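Local coordinates for metallo-beta-lactamase superfamily protein (Thermus thermophilus, PDB 2ZWR) that binds two zinc ions in a metallo-beta-lactamase-fold active site and is probably a hydrolase, its substrate not being established, at residues Val18-Ile27 against Met112-Leu120; Phe57-Val67 against Ala91-Pro102. All coordinates share one frame; numbering follows the deposited sequence.

Contact 1. Residues Val18-Ile27 against Met112-Leu120; sequences VETGEGPVLI and MRLFGFQVL. With ZN (zinc ion), chain H.
The type I' turn from Leu-114 to Phe-117 packs against the flank and the type I turn (Thr-20 to Gly-23) of the hairpin 18-27, the backbones coming nearest at Glu-22 and Phe-115, whose CA atoms are 5.4 Å apart. Phe-115 gives the largest share of the buried surface. Val-25 CG1 lies over one face of its ring, 3.4 Å from the centroid and 15° off the normal, a CH-pi contact, while Thr-20 OG1 sits at the ring edge, in plane. Thr-20 OG1 accepts the N-H of Glu-22, an ST turn, and donates to Gly-23 O at 2.7 Å, on a lone pair. The hairpins belong to the two different mixed sheets of the alpha-beta/beta-alpha sandwich of this superfamily, so the ring of Phe-117 reaches between the sheets; Val-18 CG1 (4.1 Å from Phe-117 CZ) and Val-25 CG2 meet it at the edge, and Leu-51 and Phe-132 also touch it. Toward the surface, Glu-22, its chain extended beyond CG (chi2 153°), brings OE1 to 3.3 Å from Phe-115 N in a weak, bent bond (125°). Both oxygens of this carboxylate also chelate a peripheral zinc ion, OE1 at 2.4 Å, with water 1 as a further ligand.

Contact 2. Residues Phe57-Val67 against Ala91-Pro102; sequences FDHVGAVAPLV and ARAWGLAIPKPP. With ZN (zinc ion), chain C.
Ala-91, in the last turn of helix 87-93, lies against Phe-57 of the metal-binding loop that carries the superfamily's HxHxDH signature (His-54, His-56, Asp-58 and His-59). Its CA stands over the centre of the phenyl ring, 3.8 Å from the centroid and 8° off the normal, a CH-pi contact made possible by a chi1 of 73° that turns the ring toward the helix. Just beyond, Trp-94 CD1 comes within 3.5 Å of Phe-57 CE1, the two side chains crossing at about a right angle although their ring planes are inclined by only 38°. A Schellman motif at Gly-95 ends the helix and redirects the chain, so that Leu-96 CD1 can approach Phe-57 CE2. Ile-98 then spans two partners: CD1 touches Phe-57 CB, and CG2 packs directly on Gly-61 CA at 3.8 Å. The chain continues as a proline-rich strip over the start of helix 63-70. Pro-99 sets CG beside Pro-65 CD and CB on Ala-64 CB, Pro-101 CG meets Val-60 CG2, and Pro-102 fits between Val-63, Ala-64 and Val-67, tightly at Val-63 CG1, 3.5 Å from Pro-102 CD. On the far side of the loop Asp-58 OD2 and His-59 NE2 bind a zinc ion that Asp-144 and His-184 also ligate. Polar bridging falls to water 3, which donates to Val-60 O and to Pro-99 O (2.9 Å) and accepts from Ala-64 N at 3.1 Å.

In the fold
From the N terminus the chain first forms strands 13-20 and 23-27, whose turn supplies one half of contact 1; the other half arrives 85 residues later with the hairpin 113-121. Contact 2 lies wholly within the long loop so closed, and itself closes a shorter one, of 23 residues between 67 and 91, that holds strand 74-76 and helix 81-85. The two are therefore nested, not crossed. Contact 1 joins the two mixed sheets at one end of the sandwich, whereas contact 2 ties the metal-binding loop to the end of helix 87-93, and helix 63-70 to the proline-rich chain that follows it. Their centres are about 23 Å apart, yet they touch: Leu-26 CD2 packs 3.6 Å from Leu-66 CD1.

Contact 1. Residues Val18-Ile27 against Met112-Leu120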
loop_
_atom_site.group_PDB
_atom_site.type_symbol
_atom_site.label_atom_id
_atom_site.label_comp_id
_atom_site.label_asym_id
_atom_site.label_seq_id
_atom_site.Cartn_x
_atom_site.Cartn_y
_atom_site.Cartn_z
ATOM N N VAL A 18 0.291 7.708 -8.651
ATOM C CA VAL A 18 1.311 8.691 -8.308
ATOM C C VAL A 18 2.190 8.932 -9.526
ATOM O O VAL A 18 2.733 7.984 -10.103
ATOM C CB VAL A 18 2.210 8.199 -7.130
ATOM C CG1 VAL A 18 3.248 9.257 -6.755
ATOM C CG2 VAL A 18 1.356 7.799 -5.914
ATOM N N GLU A 19 2.327 10.195 -9.911
ATOM C CA GLU A 19 3.271 10.568 -10.959
ATOM C C GLU A 19 4.645 10.739 -10.324
ATOM O O GLU A 19 4.822 11.565 -9.450
ATOM C CB GLU A 19 2.830 11.850 -11.685
ATOM C CG GLU A 19 3.633 12.134 -12.974
ATOM C CD GLU A 19 3.030 13.238 -13.862
ATOM O OE1 GLU A 19 2.153 14.008 -13.391
ATOM O OE2 GLU A 19 3.446 13.331 -15.045
ATOM N N THR A 20 5.614 9.939 -10.748
ATOM C CA THR A 20 6.977 10.069 -10.231
ATOM C C THR A 20 7.892 10.649 -11.314
ATOM O O THR A 20 7.492 10.792 -12.473
ATOM C CB THR A 20 7.532 8.708 -9.694
ATOM O OG1 THR A 20 8.112 7.945 -10.762
ATOM C CG2 THR A 20 6.422 7.880 -9.017
ATOM N N GLY A 21 9.118 10.990 -10.932
ATOM C CA GLY A 21 10.123 11.437 -11.900
ATOM C C GLY A 21 10.486 10.363 -12.918
ATOM O O GLY A 21 11.085 10.666 -13.954
ATOM N N GLU A 22 10.122 9.112 -12.621
ATOM C CA GLU A 22 10.339 7.986 -13.535
ATOM C C GLU A 22 9.051 7.455 -14.165
ATOM O O GLU A 22 9.023 6.344 -14.698
ATOM C CB GLU A 22 11.062 6.849 -12.817
ATOM C CG GLU A 22 12.533 7.137 -12.558
ATOM C CD GLU A 22 13.069 6.397 -11.352
ATOM O OE1 GLU A 22 12.850 5.173 -11.239
ATOM O OE2 GLU A 22 13.718 7.045 -10.508
ATOM N N GLY A 23 7.991 8.248 -14.126
ATOM C CA GLY A 23 6.712 7.814 -14.680
ATOM C C GLY A 23 5.719 7.421 -13.598
ATOM O O GLY A 23 6.092 7.276 -12.427
ATOM N N PRO A 24 4.445 7.246 -13.980
ATOM C CA PRO A 24 3.385 6.944 -13.020
ATOM C C PRO A 24 3.476 5.544 -12.433
ATOM O O PRO A 24 3.876 4.597 -13.121
ATOM C CB PRO A 24 2.098 7.081 -13.860
ATOM C CG PRO A 24 2.520 7.792 -15.121
ATOM C CD PRO A 24 3.920 7.347 -15.350
ATOM N N VAL A 25 3.130 5.429 -11.157
ATOM C CA VAL A 25 2.935 4.131 -10.518
ATOM C C VAL A 25 1.584 4.084 -9.823
ATOM O O VAL A 25 1.028 5.114 -9.422
ATOM C CB VAL A 25 4.039 3.769 -9.464
ATOM C CG1 VAL A 25 5.342 3.444 -10.146
ATOM C CG2 VAL A 25 4.212 4.882 -8.400
ATOM N N LEU A 26 1.087 2.866 -9.660
ATOM C CA LEU A 26 -0.148 2.618 -8.970
ATOM C C LEU A 26 0.119 1.787 -7.713
ATOM O O LEU A 26 0.594 0.654 -7.804
ATOM C CB LEU A 26 -1.112 1.902 -9.916
ATOM C CG LEU A 26 -2.467 1.482 -9.358
ATOM C CD1 LEU A 26 -3.204 2.661 -8.757
ATOM C CD2 LEU A 26 -3.256 0.809 -10.481
ATOM N N ILE A 27 -0.183 2.377 -6.553
ATOM C CA ILE A 27 0.008 1.746 -5.242
ATOM C C ILE A 27 -1.281 1.106 -4.715
ATOM O O ILE A 27 -2.300 1.785 -4.576
ATOM C CB ILE A 27 0.539 2.781 -4.199
ATOM C CG1 ILE A 27 1.894 3.342 -4.640
ATOM C CG2 ILE A 27 0.614 2.180 -2.781
ATOM C CD1 ILE A 27 2.428 4.484 -3.759
ATOM N N MET A 112 15.816 -0.578 -0.861
ATOM C CA MET A 112 15.598 -0.466 -2.311
ATOM C C MET A 112 15.093 0.908 -2.731
ATOM O O MET A 112 14.257 1.503 -2.048
ATOM C CB MET A 112 14.586 -1.512 -2.774
ATOM C CG MET A 112 14.446 -1.646 -4.282
ATOM S SD MET A 112 13.345 -3.002 -4.679
ATOM C CE MET A 112 13.887 -3.372 -6.335
ATOM N N ARG A 113 15.606 1.397 -3.860
ATOM C CA ARG A 113 15.107 2.619 -4.495
ATOM C C ARG A 113 14.409 2.273 -5.795
ATOM O O ARG A 113 15.005 1.629 -6.660
ATOM C CB ARG A 113 16.255 3.589 -4.809
ATOM C CG ARG A 113 16.486 4.671 -3.787
ATOM C CD ARG A 113 17.325 4.175 -2.638
ATOM N NE ARG A 113 18.136 5.254 -2.073
ATOM N N LEU A 114 13.154 2.698 -5.933
ATOM C CA LEU A 114 12.427 2.531 -7.191
ATOM C C LEU A 114 11.375 3.606 -7.331
ATOM O O LEU A 114 10.710 3.968 -6.349
ATOM C CB LEU A 114 11.794 1.124 -7.335
ATOM C CG LEU A 114 10.468 0.770 -6.638
ATOM C CD1 LEU A 114 9.912 -0.538 -7.165
ATOM C CD2 LEU A 114 10.643 0.678 -5.148
ATOM N N PHE A 115 11.244 4.110 -8.554
ATOM C CA PHE A 115 10.293 5.163 -8.899
ATOM C C PHE A 115 10.334 6.339 -7.931
ATOM O O PHE A 115 9.298 6.914 -7.594
ATOM C CB PHE A 115 8.872 4.596 -9.011
ATOM C CG PHE A 115 8.700 3.600 -10.126
ATOM C CD1 PHE A 115 8.459 4.033 -11.431
ATOM C CD2 PHE A 115 8.754 2.233 -9.866
ATOM C CE1 PHE A 115 8.290 3.112 -12.469
ATOM C CE2 PHE A 115 8.576 1.298 -10.887
ATOM C CZ PHE A 115 8.341 1.736 -12.193
ATOM N N GLY A 116 11.543 6.696 -7.495
ATOM C CA GLY A 116 11.746 7.860 -6.639
ATOM C C GLY A 116 11.437 7.621 -5.172
ATOM O O GLY A 116 11.455 8.574 -4.380
ATOM N N PHE A 117 11.159 6.365 -4.806
ATOM C CA PHE A 117 10.874 5.989 -3.414
ATOM C C PHE A 117 12.017 5.197 -2.780
ATOM O O PHE A 117 12.749 4.477 -3.462
ATOM C CB PHE A 117 9.594 5.130 -3.317
ATOM C CG PHE A 117 8.322 5.852 -3.714
ATOM C CD1 PHE A 117 7.819 6.891 -2.941
ATOM C CD2 PHE A 117 7.620 5.463 -4.853
ATOM C CE1 PHE A 117 6.647 7.542 -3.308
ATOM C CE2 PHE A 117 6.455 6.101 -5.233
ATOM C CZ PHE A 117 5.960 7.141 -4.462
ATOM N N GLN A 118 12.143 5.310 -1.465
ATOM C CA GLN A 118 12.978 4.400 -0.694
ATOM C C GLN A 118 12.044 3.413 0.009
ATOM O O GLN A 118 11.057 3.818 0.637
ATOM C CB GLN A 118 13.828 5.180 0.314
ATOM C CG GLN A 118 14.621 4.316 1.299
ATOM C CD GLN A 118 15.378 5.131 2.369
ATOM O OE1 GLN A 118 16.309 4.621 2.996
ATOM N NE2 GLN A 118 14.985 6.392 2.572
ATOM N N VAL A 119 12.348 2.124 -0.108
ATOM C CA VAL A 119 11.549 1.077 0.517
ATOM C C VAL A 119 11.965 0.870 1.976
ATOM O O VAL A 119 13.140 0.640 2.279
ATOM C CB VAL A 119 11.606 -0.244 -0.291
ATOM C CG1 VAL A 119 10.839 -1.389 0.416
ATOM C CG2 VAL A 119 11.063 -0.027 -1.701
ATOM N N LEU A 120 10.987 0.994 2.869
ATOM C CA LEU A 120 11.154 0.708 4.289
ATOM C C LEU A 120 10.404 -0.579 4.599
ATOM O O LEU A 120 9.188 -0.635 4.417
ATOM C CB LEU A 120 10.568 1.850 5.130
ATOM C CG LEU A 120 11.330 3.159 5.412
ATOM C CD1 LEU A 120 12.279 3.562 4.307
ATOM C CD2 LEU A 120 10.354 4.294 5.701
HETATM ZN ZN ZN H . 14.897 4.871 -9.993
HETATM O O HOH W 1 14.733 5.607 -7.815
#

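Contact 2. Residues Phe57-Val67 against Ala91-Pro102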
loop_
_atom_site.group_PDB
_atom_site.type_symbol
_atom_site.label_atom_id
_atom_site.label_comp_id
_atom_site.label_asym_id
_atom_site.label_seq_id
_atom_site.Cartn_x
_atom_site.Cartn_y
_atom_site.Cartn_z
ATOM N N PHE A 57 -5.918 -9.057 1.023
ATOM C CA PHE A 57 -6.813 -9.082 -0.133
ATOM C C PHE A 57 -7.436 -7.734 -0.508
ATOM O O PHE A 57 -7.720 -7.497 -1.691
ATOM C CB PHE A 57 -7.886 -10.175 0.013
ATOM C CG PHE A 57 -8.983 -9.868 1.027
ATOM C CD1 PHE A 57 -8.967 -10.470 2.283
ATOM C CD2 PHE A 57 -10.057 -9.033 0.701
ATOM C CE1 PHE A 57 -9.982 -10.222 3.225
ATOM C CE2 PHE A 57 -11.083 -8.775 1.635
ATOM C CZ PHE A 57 -11.042 -9.371 2.898
ATOM N N ASP A 58 -7.649 -6.857 0.476
ATOM C CA ASP A 58 -8.226 -5.533 0.198
ATOM C C ASP A 58 -7.248 -4.589 -0.505
ATOM O O ASP A 58 -7.630 -3.491 -0.918
ATOM C CB ASP A 58 -8.827 -4.892 1.468
ATOM C CG ASP A 58 -7.815 -4.753 2.604
ATOM O OD1 ASP A 58 -7.109 -5.730 2.923
ATOM O OD2 ASP A 58 -7.728 -3.657 3.185
ATOM N N HIS A 59 -5.999 -5.022 -0.662
ATOM C CA HIS A 59 -4.980 -4.216 -1.334
ATOM C C HIS A 59 -4.600 -4.756 -2.715
ATOM O O HIS A 59 -3.878 -4.092 -3.463
ATOM C CB HIS A 59 -3.747 -4.044 -0.423
ATOM C CG HIS A 59 -4.029 -3.216 0.796
ATOM N ND1 HIS A 59 -3.620 -1.904 0.920
ATOM C CD2 HIS A 59 -4.733 -3.496 1.916
ATOM C CE1 HIS A 59 -4.048 -1.417 2.070
ATOM N NE2 HIS A 59 -4.735 -2.360 2.689
ATOM N N VAL A 60 -5.099 -5.946 -3.060
ATOM C CA VAL A 60 -4.647 -6.655 -4.283
ATOM C C VAL A 60 -5.780 -7.160 -5.199
ATOM O O VAL A 60 -5.520 -7.806 -6.221
ATOM C CB VAL A 60 -3.679 -7.843 -3.942
ATOM C CG1 VAL A 60 -2.437 -7.353 -3.167
ATOM C CG2 VAL A 60 -4.415 -8.947 -3.161
ATOM N N GLY A 61 -7.027 -6.849 -4.853
ATOM C CA GLY A 61 -8.189 -7.345 -5.602
ATOM C C GLY A 61 -8.354 -6.876 -7.049
ATOM O O GLY A 61 -9.135 -7.473 -7.803
ATOM N N ALA A 62 -7.641 -5.810 -7.432
ATOM C CA ALA A 62 -7.693 -5.271 -8.790
ATOM C C ALA A 62 -6.398 -5.504 -9.539
ATOM O O ALA A 62 -6.254 -5.069 -10.678
ATOM C CB ALA A 62 -8.011 -3.786 -8.770
ATOM N N VAL A 63 -5.449 -6.188 -8.909
ATOM C CA VAL A 63 -4.172 -6.468 -9.577
ATOM C C VAL A 63 -4.360 -7.269 -10.867
ATOM O O VAL A 63 -3.881 -6.842 -11.910
ATOM C CB VAL A 63 -3.136 -7.140 -8.638
ATOM C CG1 VAL A 63 -1.924 -7.646 -9.437
ATOM C CG2 VAL A 63 -2.693 -6.162 -7.567
ATOM N N ALA A 64 -5.073 -8.405 -10.803
ATOM C CA ALA A 64 -5.202 -9.299 -11.972
ATOM C C ALA A 64 -5.718 -8.658 -13.287
ATOM O O ALA A 64 -5.064 -8.795 -14.325
ATOM C CB ALA A 64 -5.997 -10.568 -11.621
ATOM N N PRO A 65 -6.892 -7.979 -13.256
ATOM C CA PRO A 65 -7.364 -7.297 -14.474
ATOM C C PRO A 65 -6.407 -6.245 -15.027
ATOM O O PRO A 65 -6.286 -6.116 -16.247
ATOM C CB PRO A 65 -8.688 -6.641 -14.040
ATOM C CG PRO A 65 -8.673 -6.643 -12.524
ATOM C CD PRO A 65 -7.865 -7.855 -12.146
ATOM N N LEU A 66 -5.734 -5.508 -14.147
ATOM C CA LEU A 66 -4.804 -4.466 -14.583
ATOM C C LEU A 66 -3.518 -5.028 -15.193
ATOM O O LEU A 66 -2.979 -4.448 -16.122
ATOM C CB LEU A 66 -4.491 -3.505 -13.432
ATOM C CG LEU A 66 -5.713 -2.719 -12.932
ATOM C CD1 LEU A 66 -5.322 -1.740 -11.837
ATOM C CD2 LEU A 66 -6.425 -1.996 -14.065
ATOM N N VAL A 67 -3.051 -6.164 -14.672
ATOM C CA VAL A 67 -1.905 -6.875 -15.242
ATOM C C VAL A 67 -2.269 -7.475 -16.612
ATOM O O VAL A 67 -1.499 -7.380 -17.567
ATOM C CB VAL A 67 -1.382 -7.972 -14.270
ATOM C CG1 VAL A 67 -0.403 -8.899 -14.955
ATOM C CG2 VAL A 67 -0.743 -7.332 -13.035
ATOM N N ALA A 91 -10.348 -13.522 0.774
ATOM C CA ALA A 91 -11.536 -12.745 0.430
ATOM C C ALA A 91 -12.784 -13.648 0.444
ATOM O O ALA A 91 -13.829 -13.268 0.987
ATOM C CB ALA A 91 -11.371 -12.078 -0.920
ATOM N N ARG A 92 -12.640 -14.846 -0.123
ATOM C CA ARG A 92 -13.743 -15.807 -0.265
ATOM C C ARG A 92 -14.359 -16.230 1.064
ATOM O O ARG A 92 -15.562 -16.488 1.132
ATOM C CB ARG A 92 -13.280 -17.043 -1.047
ATOM C CG ARG A 92 -14.387 -18.051 -1.382
ATOM C CD ARG A 92 -13.814 -19.261 -2.112
ATOM N NE ARG A 92 -13.151 -18.855 -3.349
ATOM C CZ ARG A 92 -12.336 -19.619 -4.072
ATOM N NH1 ARG A 92 -12.066 -20.865 -3.695
ATOM N NH2 ARG A 92 -11.791 -19.128 -5.181
ATOM N N ALA A 93 -13.530 -16.296 2.104
ATOM C CA ALA A 93 -13.950 -16.659 3.468
ATOM C C ALA A 93 -14.857 -15.605 4.087
ATOM O O ALA A 93 -15.699 -15.918 4.924
ATOM C CB ALA A 93 -12.730 -16.872 4.355
ATOM N N TRP A 94 -14.656 -14.354 3.685
ATOM C CA TRP A 94 -15.545 -13.256 4.060
ATOM C C TRP A 94 -16.753 -13.125 3.129
ATOM O O TRP A 94 -17.543 -12.195 3.276
ATOM C CB TRP A 94 -14.763 -11.946 4.090
ATOM C CG TRP A 94 -13.759 -11.920 5.186
ATOM C CD1 TRP A 94 -12.396 -12.009 5.067
ATOM C CD2 TRP A 94 -14.038 -11.844 6.587
ATOM N NE1 TRP A 94 -11.808 -11.960 6.312
ATOM C CE2 TRP A 94 -12.796 -11.865 7.262
ATOM C CE3 TRP A 94 -15.222 -11.742 7.339
ATOM C CZ2 TRP A 94 -12.701 -11.794 8.658
ATOM C CZ3 TRP A 94 -15.125 -11.669 8.730
ATOM C CH2 TRP A 94 -13.869 -11.695 9.371
ATOM N N GLY A 95 -16.887 -14.044 2.177
ATOM C CA GLY A 95 -17.977 -13.991 1.190
ATOM C C GLY A 95 -17.731 -13.023 0.034
ATOM O O GLY A 95 -18.664 -12.659 -0.688
ATOM N N LEU A 96 -16.472 -12.612 -0.145
ATOM C CA LEU A 96 -16.111 -11.634 -1.165
ATOM C C LEU A 96 -15.361 -12.250 -2.334
ATOM O O LEU A 96 -14.524 -13.134 -2.151
ATOM C CB LEU A 96 -15.307 -10.479 -0.552
ATOM C CG LEU A 96 -15.982 -9.719 0.600
ATOM C CD1 LEU A 96 -15.024 -8.713 1.216
ATOM C CD2 LEU A 96 -17.291 -9.037 0.179
ATOM N N ALA A 97 -15.665 -11.766 -3.539
ATOM C CA ALA A 97 -15.066 -12.294 -4.753
ATOM C C ALA A 97 -14.010 -11.354 -5.318
ATOM O O ALA A 97 -14.318 -10.217 -5.693
ATOM C CB ALA A 97 -16.135 -12.565 -5.810
ATOM N N ILE A 98 -12.771 -11.839 -5.393
ATOM C CA ILE A 98 -11.731 -11.159 -6.180
ATOM C C ILE A 98 -11.017 -12.159 -7.096
ATOM O O ILE A 98 -10.983 -13.362 -6.800
ATOM C CB ILE A 98 -10.703 -10.354 -5.301
ATOM C CG1 ILE A 98 -10.054 -11.239 -4.234
ATOM C CG2 ILE A 98 -11.367 -9.127 -4.681
ATOM C CD1 ILE A 98 -8.660 -10.779 -3.804
ATOM N N PRO A 99 -10.466 -11.678 -8.228
ATOM C CA PRO A 99 -9.606 -12.554 -9.019
ATOM C C PRO A 99 -8.287 -12.817 -8.310
ATOM O O PRO A 99 -7.735 -11.915 -7.655
ATOM C CB PRO A 99 -9.348 -11.738 -10.289
ATOM C CG PRO A 99 -9.528 -10.318 -9.868
ATOM C CD PRO A 99 -10.617 -10.344 -8.841
ATOM N N LYS A 100 -7.786 -14.042 -8.456
ATOM C CA LYS A 100 -6.498 -14.433 -7.908
ATOM C C LYS A 100 -5.405 -13.533 -8.475
ATOM O O LYS A 100 -5.287 -13.381 -9.693
ATOM C CB LYS A 100 -6.202 -15.902 -8.236
ATOM C CG LYS A 100 -4.990 -16.474 -7.496
ATOM C CD LYS A 100 -4.651 -17.878 -7.979
ATOM C CE LYS A 100 -3.661 -18.546 -7.041
ATOM N NZ LYS A 100 -2.353 -17.852 -7.047
ATOM N N PRO A 101 -4.613 -12.910 -7.585
ATOM C CA PRO A 101 -3.530 -12.037 -8.012
ATOM C C PRO A 101 -2.493 -12.834 -8.813
ATOM O O PRO A 101 -2.137 -13.937 -8.407
ATOM C CB PRO A 101 -2.955 -11.527 -6.688
ATOM C CG PRO A 101 -4.067 -11.715 -5.697
ATOM C CD PRO A 101 -4.708 -12.983 -6.117
ATOM N N PRO A 102 -2.036 -12.291 -9.961
ATOM C CA PRO A 102 -1.164 -13.011 -10.891
ATOM C C PRO A 102 0.307 -13.099 -10.476
ATOM O O PRO A 102 0.887 -12.139 -9.964
ATOM C CB PRO A 102 -1.288 -12.193 -12.188
ATOM C CG PRO A 102 -1.538 -10.821 -11.729
ATOM C CD PRO A 102 -2.359 -10.941 -10.458
HETATM ZN ZN ZN C . -5.966 -2.724 4.368
HETATM O O HOH W 2 -5.751 -4.525 4.962
HETATM O O HOH W 3 -6.024 -9.689 -8.187
#